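Local coordinates for inulin fructotransferase (Bacillus sp. snu-7, PDB 2INV), which probably releases difructose anhydride from inulin by intramolecular fructosyl transfer, working as a trimer whose chains each form a right-handed parallel beta-helix, at residues D315-H321 with A348-L354; S93-S98 with Y303-I307; V220-G226 with V244-F250; E258-R264 with R281-K287. All coordinates share one frame; numbering follows the deposited sequence.

Contact 1 (D315-H321 with A348-L354)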
# COMPACT_ATOMS: atom_id res chain seq x y z
N ASP A 315 -14.55 -18.80 -23.79
CA ASP A 315 -14.48 -17.35 -23.88
C ASP A 315 -15.80 -16.61 -23.79
O ASP A 315 -15.85 -15.39 -23.96
CB ASP A 315 -13.76 -16.96 -25.17
CG ASP A 315 -12.28 -17.28 -25.10
OD1 ASP A 315 -11.52 -16.46 -24.55
OD2 ASP A 315 -11.88 -18.36 -25.58
N LEU A 316 -16.88 -17.33 -23.53
CA LEU A 316 -18.17 -16.67 -23.39
C LEU A 316 -18.46 -16.50 -21.90
O LEU A 316 -19.39 -15.80 -21.51
CB LEU A 316 -19.27 -17.47 -24.10
CG LEU A 316 -19.15 -17.43 -25.64
CD1 LEU A 316 -20.18 -18.36 -26.27
CD2 LEU A 316 -19.36 -16.01 -26.13
N TYR A 317 -17.62 -17.12 -21.06
CA TYR A 317 -17.75 -17.01 -19.60
C TYR A 317 -17.43 -15.56 -19.27
O TYR A 317 -18.00 -14.99 -18.33
CB TYR A 317 -16.72 -17.92 -18.90
CG TYR A 317 -16.90 -18.03 -17.39
CD1 TYR A 317 -17.88 -18.86 -16.85
CD2 TYR A 317 -16.07 -17.32 -16.52
CE1 TYR A 317 -18.03 -18.99 -15.46
CE2 TYR A 317 -16.22 -17.44 -15.12
CZ TYR A 317 -17.20 -18.28 -14.61
OH TYR A 317 -17.34 -18.42 -13.25
N GLY A 318 -16.52 -14.98 -20.05
CA GLY A 318 -16.13 -13.60 -19.83
C GLY A 318 -14.87 -13.48 -18.99
O GLY A 318 -14.65 -14.31 -18.10
N VAL A 319 -14.05 -12.48 -19.27
CA VAL A 319 -12.83 -12.27 -18.49
C VAL A 319 -13.28 -11.84 -17.10
O VAL A 319 -12.63 -12.15 -16.10
CB VAL A 319 -11.95 -11.15 -19.10
CG1 VAL A 319 -11.80 -11.36 -20.59
CG2 VAL A 319 -12.57 -9.79 -18.82
N VAL A 320 -14.40 -11.12 -17.07
CA VAL A 320 -14.99 -10.67 -15.83
C VAL A 320 -16.40 -11.21 -15.80
O VAL A 320 -17.24 -10.88 -16.66
CB VAL A 320 -15.00 -9.13 -15.73
CG1 VAL A 320 -15.84 -8.69 -14.53
CG2 VAL A 320 -13.58 -8.61 -15.59
N HIS A 321 -16.66 -12.04 -14.80
CA HIS A 321 -17.94 -12.70 -14.64
C HIS A 321 -18.68 -12.21 -13.39
O HIS A 321 -18.18 -12.34 -12.27
CB HIS A 321 -17.66 -14.20 -14.57
CG HIS A 321 -18.88 -15.05 -14.62
ND1 HIS A 321 -19.72 -15.24 -13.54
CD2 HIS A 321 -19.39 -15.80 -15.63
CE1 HIS A 321 -20.69 -16.06 -13.88
NE2 HIS A 321 -20.52 -16.42 -15.14
N ALA A 348 -16.70 -17.90 -32.06
CA ALA A 348 -17.25 -16.96 -31.10
C ALA A 348 -16.41 -15.74 -30.77
O ALA A 348 -15.16 -15.74 -30.82
CB ALA A 348 -17.62 -17.66 -29.81
N GLN A 349 -17.14 -14.68 -30.45
CA GLN A 349 -16.56 -13.41 -30.07
C GLN A 349 -16.34 -13.44 -28.57
O GLN A 349 -17.25 -13.77 -27.81
CB GLN A 349 -17.52 -12.26 -30.41
CG GLN A 349 -17.42 -11.75 -31.84
CD GLN A 349 -18.05 -10.38 -31.99
OE1 GLN A 349 -17.88 -9.50 -31.14
NE2 GLN A 349 -18.80 -10.19 -33.07
N PRO A 350 -15.11 -13.16 -28.14
CA PRO A 350 -14.74 -13.13 -26.73
C PRO A 350 -15.58 -12.11 -25.97
O PRO A 350 -15.87 -11.02 -26.48
CB PRO A 350 -13.26 -12.76 -26.79
CG PRO A 350 -12.80 -13.55 -27.97
CD PRO A 350 -13.92 -13.35 -28.99
N THR A 351 -15.98 -12.46 -24.75
CA THR A 351 -16.77 -11.56 -23.92
C THR A 351 -15.89 -10.95 -22.84
O THR A 351 -15.32 -11.67 -22.03
CB THR A 351 -17.93 -12.30 -23.23
OG1 THR A 351 -18.84 -12.82 -24.21
CG2 THR A 351 -18.69 -11.36 -22.29
N GLN A 352 -15.76 -9.63 -22.85
CA GLN A 352 -14.95 -8.97 -21.85
C GLN A 352 -15.69 -8.98 -20.52
O GLN A 352 -15.18 -9.47 -19.51
CB GLN A 352 -14.63 -7.53 -22.25
CG GLN A 352 -13.72 -7.39 -23.48
CD GLN A 352 -12.53 -8.31 -23.46
OE1 GLN A 352 -11.77 -8.37 -22.48
NE2 GLN A 352 -12.33 -9.04 -24.57
N ILE A 353 -16.90 -8.43 -20.52
CA ILE A 353 -17.69 -8.40 -19.29
C ILE A 353 -19.04 -9.10 -19.44
O ILE A 353 -19.85 -8.75 -20.31
CB ILE A 353 -17.93 -6.95 -18.82
CG1 ILE A 353 -16.59 -6.32 -18.45
CG2 ILE A 353 -18.87 -6.93 -17.62
CD1 ILE A 353 -16.66 -4.83 -18.17
N LEU A 354 -19.27 -10.10 -18.60
CA LEU A 354 -20.52 -10.84 -18.62
C LEU A 354 -21.26 -10.68 -17.31
O LEU A 354 -20.74 -10.96 -16.23
CB LEU A 354 -20.28 -12.34 -18.88
CG LEU A 354 -21.54 -13.19 -18.72
CD1 LEU A 354 -22.57 -12.80 -19.77
CD2 LEU A 354 -21.18 -14.66 -18.84
O HOH W 1 -20.93 -14.02 -22.89

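Contact 2 (S93-S98 with Y303-I307). With FRU (beta-D-fructofuranose), chain D.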
# COMPACT_ATOMS: atom_id res chain seq x y z
N SER A 93 9.59 -23.37 -10.63
CA SER A 93 8.95 -23.70 -11.90
C SER A 93 9.96 -23.64 -13.04
O SER A 93 10.05 -24.55 -13.84
CB SER A 93 7.81 -22.71 -12.18
OG SER A 93 7.03 -23.12 -13.29
N ILE A 94 10.72 -22.56 -13.10
CA ILE A 94 11.71 -22.42 -14.15
C ILE A 94 12.83 -23.45 -13.98
O ILE A 94 13.30 -24.03 -14.96
CB ILE A 94 12.26 -20.98 -14.21
CG1 ILE A 94 11.12 -20.03 -14.57
CG2 ILE A 94 13.38 -20.88 -15.24
CD1 ILE A 94 11.47 -18.56 -14.51
N LEU A 95 13.25 -23.72 -12.75
CA LEU A 95 14.29 -24.72 -12.51
C LEU A 95 13.84 -26.08 -13.04
O LEU A 95 14.59 -26.76 -13.74
CB LEU A 95 14.62 -24.84 -11.01
CG LEU A 95 15.51 -26.03 -10.63
CD1 LEU A 95 16.93 -25.78 -11.09
CD2 LEU A 95 15.47 -26.24 -9.13
N ASP A 96 12.62 -26.47 -12.69
CA ASP A 96 12.03 -27.74 -13.10
C ASP A 96 11.83 -27.92 -14.60
O ASP A 96 11.64 -29.03 -15.08
CB ASP A 96 10.66 -27.95 -12.44
CG ASP A 96 10.75 -28.55 -11.06
OD1 ASP A 96 11.71 -29.31 -10.80
OD2 ASP A 96 9.85 -28.28 -10.24
N ASN A 97 11.83 -26.81 -15.32
CA ASN A 97 11.63 -26.86 -16.75
C ASN A 97 12.86 -26.40 -17.52
O ASN A 97 12.80 -26.15 -18.73
CB ASN A 97 10.40 -26.03 -17.12
CG ASN A 97 9.09 -26.68 -16.66
OD1 ASN A 97 8.68 -27.71 -17.20
ND2 ASN A 97 8.44 -26.08 -15.66
N SER A 98 13.98 -26.33 -16.81
CA SER A 98 15.26 -25.92 -17.39
C SER A 98 16.35 -26.95 -17.11
O SER A 98 16.12 -27.95 -16.42
CB SER A 98 15.71 -24.58 -16.81
OG SER A 98 14.79 -23.55 -17.11
N TYR A 303 4.44 -19.48 -21.42
CA TYR A 303 5.55 -20.36 -21.07
C TYR A 303 5.22 -21.79 -21.53
O TYR A 303 4.37 -22.45 -20.95
CB TYR A 303 5.78 -20.28 -19.56
CG TYR A 303 7.03 -20.95 -19.02
CD1 TYR A 303 8.29 -20.73 -19.60
CD2 TYR A 303 6.97 -21.74 -17.87
CE1 TYR A 303 9.45 -21.29 -19.03
CE2 TYR A 303 8.11 -22.29 -17.30
CZ TYR A 303 9.35 -22.06 -17.88
OH TYR A 303 10.47 -22.59 -17.30
N PRO A 304 5.90 -22.26 -22.59
CA PRO A 304 5.77 -23.57 -23.22
C PRO A 304 5.38 -24.79 -22.35
O PRO A 304 4.46 -25.52 -22.70
CB PRO A 304 7.12 -23.73 -23.91
CG PRO A 304 7.32 -22.35 -24.44
CD PRO A 304 6.94 -21.46 -23.27
N PRO A 305 6.10 -25.03 -21.24
CA PRO A 305 5.75 -26.17 -20.39
C PRO A 305 4.26 -26.27 -20.08
O PRO A 305 3.70 -27.36 -19.93
CB PRO A 305 6.57 -25.91 -19.14
CG PRO A 305 7.82 -25.36 -19.69
CD PRO A 305 7.36 -24.42 -20.80
N PHE A 306 3.61 -25.11 -20.04
CA PHE A 306 2.19 -25.03 -19.72
C PHE A 306 1.29 -24.75 -20.89
O PHE A 306 0.09 -24.55 -20.71
CB PHE A 306 1.99 -23.95 -18.68
CG PHE A 306 2.59 -24.29 -17.40
CD1 PHE A 306 1.98 -25.22 -16.57
CD2 PHE A 306 3.84 -23.79 -17.05
CE1 PHE A 306 2.60 -25.66 -15.42
CE2 PHE A 306 4.47 -24.23 -15.89
CZ PHE A 306 3.85 -25.17 -15.08
N ILE A 307 1.84 -24.73 -22.10
CA ILE A 307 0.97 -24.46 -23.21
C ILE A 307 0.03 -25.64 -23.36
O ILE A 307 0.42 -26.79 -23.20
CB ILE A 307 1.74 -24.22 -24.50
CG1 ILE A 307 2.54 -22.93 -24.36
CG2 ILE A 307 0.78 -24.13 -25.67
CD1 ILE A 307 3.43 -22.62 -25.53
C1 FRU D . 6.90 -19.57 -14.67
C2 FRU D . 6.15 -18.23 -14.27
C3 FRU D . 5.49 -18.27 -12.86
C4 FRU D . 4.21 -17.43 -12.98
C5 FRU D . 3.86 -17.61 -14.43
C6 FRU D . 3.54 -16.23 -15.03
O1 FRU D . 6.14 -20.75 -14.29
O3 FRU D . 6.02 -18.21 -11.55
O4 FRU D . 3.20 -17.82 -12.06
O5 FRU D . 5.00 -18.28 -15.09
O6 FRU D . 2.77 -16.46 -16.13
O HOH W 2 12.29 -23.35 -19.27

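Contact 3 (V220-G226 with V244-F250). With 2PO (phosphonate), chain H.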
# COMPACT_ATOMS: atom_id res chain seq x y z
N VAL A 220 -6.29 -6.84 1.56
CA VAL A 220 -5.35 -7.64 0.81
C VAL A 220 -4.78 -6.70 -0.24
O VAL A 220 -5.42 -6.43 -1.26
CB VAL A 220 -6.05 -8.84 0.11
CG1 VAL A 220 -5.02 -9.67 -0.65
CG2 VAL A 220 -6.76 -9.70 1.14
N SER A 221 -3.59 -6.17 0.03
CA SER A 221 -2.96 -5.23 -0.87
C SER A 221 -1.44 -5.38 -0.98
O SER A 221 -0.82 -6.06 -0.16
CB SER A 221 -3.28 -3.80 -0.42
OG SER A 221 -2.64 -3.50 0.79
N GLY A 222 -0.87 -4.73 -1.99
CA GLY A 222 0.56 -4.76 -2.21
C GLY A 222 1.20 -6.13 -2.40
O GLY A 222 2.41 -6.28 -2.22
N ASN A 223 0.40 -7.13 -2.78
CA ASN A 223 0.91 -8.48 -2.98
C ASN A 223 1.17 -8.88 -4.43
O ASN A 223 0.55 -8.35 -5.36
CB ASN A 223 -0.04 -9.51 -2.37
CG ASN A 223 -0.37 -9.23 -0.91
OD1 ASN A 223 0.58 -9.53 -0.03
ND2 ASN A 223 -1.45 -8.73 -0.59
N HIS A 224 2.09 -9.83 -4.60
CA HIS A 224 2.48 -10.40 -5.90
C HIS A 224 1.93 -11.84 -5.92
O HIS A 224 2.39 -12.67 -5.14
CB HIS A 224 4.01 -10.52 -5.99
CG HIS A 224 4.72 -9.31 -6.52
ND1 HIS A 224 4.58 -8.87 -7.83
CD2 HIS A 224 5.64 -8.49 -5.96
CE1 HIS A 224 5.39 -7.85 -8.04
NE2 HIS A 224 6.04 -7.59 -6.92
N MSE A 225 0.96 -12.16 -6.78
CA MSE A 225 0.42 -13.54 -6.78
C MSE A 225 0.30 -14.25 -8.13
O MSE A 225 -0.09 -13.66 -9.14
CB MSE A 225 -0.97 -13.60 -6.13
CG MSE A 225 -1.01 -13.18 -4.67
SE MSE A 225 -2.79 -13.40 -3.97
CE MSE A 225 -2.92 -11.77 -2.98
N GLY A 226 0.60 -15.54 -8.09
CA GLY A 226 0.51 -16.41 -9.26
C GLY A 226 0.14 -17.79 -8.73
O GLY A 226 0.89 -18.39 -7.96
N VAL A 244 -9.36 -4.97 -1.78
CA VAL A 244 -8.30 -5.62 -2.51
C VAL A 244 -7.78 -4.51 -3.40
O VAL A 244 -8.48 -4.01 -4.29
CB VAL A 244 -8.85 -6.82 -3.28
CG1 VAL A 244 -7.73 -7.52 -4.03
CG2 VAL A 244 -9.49 -7.79 -2.30
N THR A 245 -6.54 -4.11 -3.15
CA THR A 245 -5.95 -2.99 -3.85
C THR A 245 -4.43 -3.08 -4.03
O THR A 245 -3.73 -3.66 -3.20
CB THR A 245 -6.28 -1.72 -3.06
OG1 THR A 245 -5.39 -1.44 -1.79
CG2 THR A 245 -7.70 -1.45 -2.76
N GLY A 246 -3.94 -2.48 -5.11
CA GLY A 246 -2.51 -2.46 -5.39
C GLY A 246 -1.81 -3.80 -5.44
O GLY A 246 -0.64 -3.91 -5.08
N ASN A 247 -2.51 -4.83 -5.90
CA ASN A 247 -1.91 -6.15 -6.01
C ASN A 247 -1.55 -6.39 -7.46
O ASN A 247 -2.23 -5.89 -8.37
CB ASN A 247 -2.89 -7.23 -5.54
CG ASN A 247 -3.23 -7.12 -4.08
OD1 ASN A 247 -2.44 -7.50 -3.21
ND2 ASN A 247 -4.41 -6.58 -3.80
N ASN A 248 -0.49 -7.14 -7.69
CA ASN A 248 -0.08 -7.46 -9.05
C ASN A 248 -0.28 -8.96 -9.19
O ASN A 248 0.58 -9.75 -8.83
CB ASN A 248 1.39 -7.10 -9.27
CG ASN A 248 1.77 -7.08 -10.73
OD1 ASN A 248 1.50 -8.04 -11.46
ND2 ASN A 248 2.39 -6.00 -11.18
N LEU A 249 -1.46 -9.32 -9.67
CA LEU A 249 -1.83 -10.72 -9.84
C LEU A 249 -1.53 -11.17 -11.25
O LEU A 249 -2.12 -10.69 -12.22
CB LEU A 249 -3.29 -10.94 -9.47
CG LEU A 249 -3.68 -10.14 -8.22
CD1 LEU A 249 -5.04 -10.25 -8.03
CD2 LEU A 249 -3.03 -10.67 -7.22
N PHE A 250 -0.61 -12.11 -11.37
CA PHE A 250 -0.20 -12.61 -12.67
C PHE A 250 -0.56 -14.07 -12.88
O PHE A 250 -1.07 -14.75 -11.98
CB PHE A 250 1.30 -12.36 -12.84
CG PHE A 250 2.09 -12.72 -11.62
CD1 PHE A 250 2.39 -14.05 -11.34
CD2 PHE A 250 2.54 -11.73 -10.75
CE1 PHE A 250 3.12 -14.39 -10.20
CE2 PHE A 250 3.27 -12.07 -9.61
CZ PHE A 250 3.56 -13.39 -9.34
P 2PO H . -2.83 1.41 -2.72
O1P 2PO H . -3.00 2.39 -1.50
O2P 2PO H . -3.17 -0.05 -2.20
O3P 2PO H . -1.57 1.54 -3.51

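Contact 4 (E258-R264 with R281-K287)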
# COMPACT_ATOMS: atom_id res chain seq x y z
N GLU A 258 -11.60 -14.22 -6.99
CA GLU A 258 -12.84 -14.96 -6.96
C GLU A 258 -13.59 -14.81 -5.65
O GLU A 258 -13.17 -15.31 -4.60
CB GLU A 258 -12.53 -16.43 -7.23
CG GLU A 258 -13.71 -17.28 -7.56
CD GLU A 258 -13.28 -18.71 -7.81
OE1 GLU A 258 -12.29 -18.90 -8.55
OE2 GLU A 258 -13.93 -19.64 -7.28
N PHE A 259 -14.73 -14.14 -5.73
CA PHE A 259 -15.59 -13.90 -4.57
C PHE A 259 -16.85 -14.76 -4.67
O PHE A 259 -17.47 -14.81 -5.72
CB PHE A 259 -16.10 -12.45 -4.55
CG PHE A 259 -15.06 -11.40 -4.28
CD1 PHE A 259 -13.77 -11.74 -3.88
CD2 PHE A 259 -15.41 -10.05 -4.36
CE1 PHE A 259 -12.84 -10.74 -3.56
CE2 PHE A 259 -14.49 -9.06 -4.05
CZ PHE A 259 -13.21 -9.40 -3.65
N THR A 260 -17.22 -15.45 -3.60
CA THR A 260 -18.49 -16.14 -3.66
C THR A 260 -19.32 -15.57 -2.53
O THR A 260 -18.96 -15.64 -1.36
CB THR A 260 -18.41 -17.69 -3.54
OG1 THR A 260 -19.75 -18.20 -3.37
CG2 THR A 260 -17.55 -18.12 -2.38
N GLY A 261 -20.44 -14.96 -2.92
CA GLY A 261 -21.35 -14.38 -1.96
C GLY A 261 -20.78 -13.29 -1.08
O GLY A 261 -21.17 -13.18 0.08
N CYS A 262 -19.84 -12.50 -1.58
CA CYS A 262 -19.29 -11.43 -0.76
C CYS A 262 -20.14 -10.20 -1.05
O CYS A 262 -20.68 -10.06 -2.15
CB CYS A 262 -17.82 -11.16 -1.12
SG CYS A 262 -16.77 -12.62 -1.01
N ASN A 263 -20.26 -9.30 -0.08
CA ASN A 263 -21.07 -8.10 -0.28
C ASN A 263 -20.30 -6.86 0.12
O ASN A 263 -19.50 -6.87 1.05
CB ASN A 263 -22.36 -8.17 0.53
CG ASN A 263 -23.22 -9.37 0.17
OD1 ASN A 263 -23.50 -9.61 -1.00
ND2 ASN A 263 -23.63 -10.12 1.18
N ARG A 264 -20.55 -5.77 -0.60
CA ARG A 264 -19.90 -4.49 -0.33
C ARG A 264 -18.38 -4.55 -0.23
O ARG A 264 -17.79 -3.94 0.66
CB ARG A 264 -20.43 -3.90 0.97
CG ARG A 264 -21.90 -3.61 0.98
CD ARG A 264 -22.59 -4.47 2.01
NE ARG A 264 -23.99 -4.66 1.64
CZ ARG A 264 -24.76 -5.65 2.09
NH1 ARG A 264 -24.28 -6.54 2.93
NH2 ARG A 264 -26.01 -5.75 1.66
N ARG A 281 -13.99 -13.19 -10.86
CA ARG A 281 -15.31 -13.80 -10.72
C ARG A 281 -16.14 -13.39 -9.50
O ARG A 281 -15.67 -13.41 -8.37
CB ARG A 281 -15.19 -15.32 -10.72
CG ARG A 281 -14.49 -15.89 -11.95
CD ARG A 281 -14.55 -17.41 -11.93
NE ARG A 281 -13.43 -18.01 -12.65
CZ ARG A 281 -13.26 -19.32 -12.79
NH1 ARG A 281 -14.13 -20.17 -12.26
NH2 ARG A 281 -12.21 -19.79 -13.46
N LEU A 282 -17.39 -13.02 -9.77
CA LEU A 282 -18.34 -12.64 -8.72
C LEU A 282 -19.47 -13.66 -8.86
O LEU A 282 -20.36 -13.55 -9.70
CB LEU A 282 -18.85 -11.21 -8.91
CG LEU A 282 -18.37 -10.28 -7.80
CD1 LEU A 282 -16.85 -10.25 -7.76
CD2 LEU A 282 -18.92 -8.88 -8.01
N LEU A 283 -19.38 -14.68 -8.01
CA LEU A 283 -20.29 -15.81 -8.00
C LEU A 283 -21.25 -15.92 -6.83
O LEU A 283 -21.07 -15.29 -5.79
CB LEU A 283 -19.48 -17.10 -8.05
CG LEU A 283 -18.30 -17.07 -9.02
CD1 LEU A 283 -17.39 -18.26 -8.80
CD2 LEU A 283 -18.85 -17.05 -10.43
N ASN A 284 -22.26 -16.75 -7.03
CA ASN A 284 -23.26 -17.04 -6.03
C ASN A 284 -23.77 -15.80 -5.30
O ASN A 284 -23.62 -15.66 -4.08
CB ASN A 284 -22.65 -18.06 -5.06
CG ASN A 284 -21.99 -19.21 -5.80
OD1 ASN A 284 -20.95 -19.73 -5.37
ND2 ASN A 284 -22.56 -19.59 -6.93
N GLY A 285 -24.34 -14.90 -6.08
CA GLY A 285 -24.91 -13.67 -5.55
C GLY A 285 -24.04 -12.72 -4.76
O GLY A 285 -24.20 -12.61 -3.54
N CYS A 286 -23.13 -12.02 -5.43
CA CYS A 286 -22.31 -11.04 -4.73
C CYS A 286 -23.07 -9.73 -4.93
O CYS A 286 -23.47 -9.42 -6.05
CB CYS A 286 -20.91 -10.95 -5.35
SG CYS A 286 -19.87 -12.40 -5.05
N LYS A 287 -23.26 -8.98 -3.85
CA LYS A 287 -24.01 -7.73 -3.95
C LYS A 287 -23.22 -6.48 -3.59
O LYS A 287 -22.38 -6.49 -2.69
CB LYS A 287 -25.25 -7.78 -3.04
CG LYS A 287 -26.24 -8.90 -3.33
CD LYS A 287 -27.51 -8.74 -2.47
CE LYS A 287 -27.24 -8.81 -0.99
NZ LYS A 287 -26.79 -10.15 -0.53
O HOH W 3 -24.62 -12.15 -0.99

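Contact 1 (D315-H321 with A348-L354)
Val-320 and His-321 run parallel to Ile-353 and Leu-354, joined by an almost linear hydrogen bond from Leu-354 N to Val-320 O (2.9 Å, 178° at the hydrogen). Upstream the pairing is less regular: Thr-351 N binds Asp-315 O at 3.0 Å, and Thr-351 O receives Val-319 N at 3.1 Å in its carbonyl plane. Gly-318 CA closes on that same oxygen through a CA-H...O contact; a side chain at this position would press on Leu-354 CB.

Leu-354 has its CG anti to the backbone N (chi1 172°), which lays it alongside His-321, with Leu-354 CD2 3.8 Å from His-321 CD2. His-321 CD2 in turn stands over the centre of the Tyr-317 ring. Leu-316 crosses Thr-351 at about a right angle, Leu-316 CD2 being 3.8 Å from Thr-351 OG1, and a water links Leu-316 O to Thr-351 OG1. Val-319 directs CG1 at Gln-352 OE1 (3.5 Å), while Gln-352 NE2 is held by Ser-374. An alanine at Val-319 would lose CG1 and is likely to leave the OE1 side of the Gln-352 amide without that apolar neighbour, held then mainly through Ser-374.

Strand 320-323 lies between strands 280-283 and 351-357 on one wall of the beta-helix. Phe-334 of strand 328-337 packs against Val-320 and Ile-353, and Val-378 of strand 375-379 meets Thr-351 and Leu-354.

Contact 2 (S93-S98 with Y303-I307)
The fructose pocket brings Ser-93 and Tyr-303 together, although some 200 residues separate them in the chain. Ser-93 OG and O1 of the sugar share a hydrogen bond of 2.7 Å, and Tyr-303 sets the CD2 side of its ring near the same O1. Ser-93 OG also lies at the edge of the Phe-306 ring, near its plane. Glu-204, Pro-251 and Arg-252 supply further hydrogen bonds to the fructose, and Arg-252 makes a cation-pi contact with Phe-306.

The phenol end of Tyr-303 fits against the helix: its OH is 3.4 Å from Ile-94 CA and 3.4 Å from Asn-97 CB, and a water joins it to Asn-97 O. Pro-305 CD covers the centre of one face of the ring. In the fold, this loop between strands 285-299 and 320-323 projects from the beta-helix to meet helix 92-96, which packs through Ile-94 on Arg-134 of a second subunit.

The Asn-97 amide crosses Pro-305 obliquely, OD1 lying 3.4 Å from Pro-305 CB. With CG beside the backbone N (chi1 -71°), its ND2 is turned back to donate to Ser-93 O at 2.9 Å, and it also binds Asn-155. With an alanine here, Ser-93 O would probably lose its side-chain donor, Asn-155 its amide partner, and Pro-305 the amide lying against CB and CG. One residue on, Ser-98 OG binds Ile-94 O at 2.7 Å, opposite Asn-97 N across the carbonyl plane.

Contact 3 (V220-G226 with V244-F250)
Asn-223 and Asn-247 provide the side-chain hydrogen bonds. Their amides lie side by side with planes 7° apart. Asn-247 OD1 is gripped twice, by Asn-223 N at 2.9 Å and by Asn-223 ND2 at 3.1 Å, the latter in its carbonyl plane. The other half of the amide is used as well: Asn-247 ND2 gives Val-220 O a short, straight bond (2.7 Å, 170° at the hydrogen), and Thr-245 N reaches that oxygen from the opposite face of its plane. With both ends engaged, rotation of the Asn-247 amide is fixed.

Parallel backbone bonds continue on the far side of the turn, among them Asn-248 N to Asn-223 O at 2.8 Å and Phe-250 N to Met-225 O at 2.8 Å.

Among the apolar and ring contacts, Met-225, present as selenomethionine, lies alongside Leu-249, CB to CD2 3.7 Å, and Val-220 meets Val-244. Phe-250 holds its CG between the backbone N and carbonyl carbon (chi1 44°), which swings the ring across toward Met-225 and Gly-226 of the neighbouring segment; Met-225 O stands 3.2 Å above its centre and His-224 ND1 at its edge. A CB on Gly-226 would collide with this ring, which also touches a bound fructose.

As for the ligand, Thr-245 OG1 donates to phosphonate O2P, and Thr-245 of the second and of the third subunit each bind the same phosphonate, so the anion sits where the three chains meet.

Asn-200 and Asn-270 extend the amide series in both directions, forming the asparagine ladder characteristic of parallel beta-helix turns.

Contact 4 (E258-R264 with R281-K287)
Asn-263 OD1 is gripped from several sides: Lys-287 N donates to it at 2.9 Å in its carbonyl plane, a water donates at 2.8 Å, and Lys-287 NZ adds a weak bond of 3.4 Å. The lysine can make both approaches because its chain is bent at its last two torsions, curling NZ back toward the Asn-263 amide. The water also donates to Gly-285 O and accepts from NZ, so that it links Asn-263 OD1, Gly-285 O and Lys-287 NZ.

These segments are equivalent parts of successive coils in the right-handed parallel beta-helix. Strands 258-260 and 281-283 run 9° from parallel, bonded from Phe-259 N to Arg-281 O and from Leu-283 N to Phe-259 O. Where the chain then turns a corner at Asn-284, Thr-260 OG1 donates to Asn-284 OD1 at 2.8 Å, using a lone pair in the carbonyl plane.

On one face of the sheet Phe-259 lies alongside Leu-282, CD2 to CD1 3.7 Å. On the other, Glu-258 and Arg-281 point the same way with their flat groups 6° apart. Glu-258 OE1 sits over the guanidinium, offset toward its rim and 4.3 Å from Arg-281 NH1, so the opposite charges probably attract without a direct bond. Each has its own partners: Ser-255 and Arg-254 for the carboxylate, the carbonyls of Arg-254 and Gly-278 for the guanidinium.

Cys-286 SG lies beside Phe-259 CB, 3.8 Å away, and accepts a weak hydrogen bond from Cys-262 N at 3.5 Å.

Overall arrangement
Contacts 1, 3 and 4 show how a beta-helix is built by repeating one kind of coil-to-coil pairing, whereas contact 2 joins elements that project from it. Contacts 1 and 4 touch: strands 320-323 and 280-283 are neighbours, with His-321 O 2.7 Å from Leu-282 N, a probable hydrogen bond. Contacts 3 and 4, with centres about 19 Å apart, meet where Val-244 CG2 packs on Phe-259 CZ (4.3 Å). The fructose pocket draws on contact 2 through Ser-93 and Tyr-303 and on contact 3 through Phe-250, although the nearest atoms of these contacts are about 9 Å apart. Contact 4 lies on the opposite side of the chain's centre from contact 2, their centres about 33 Å apart.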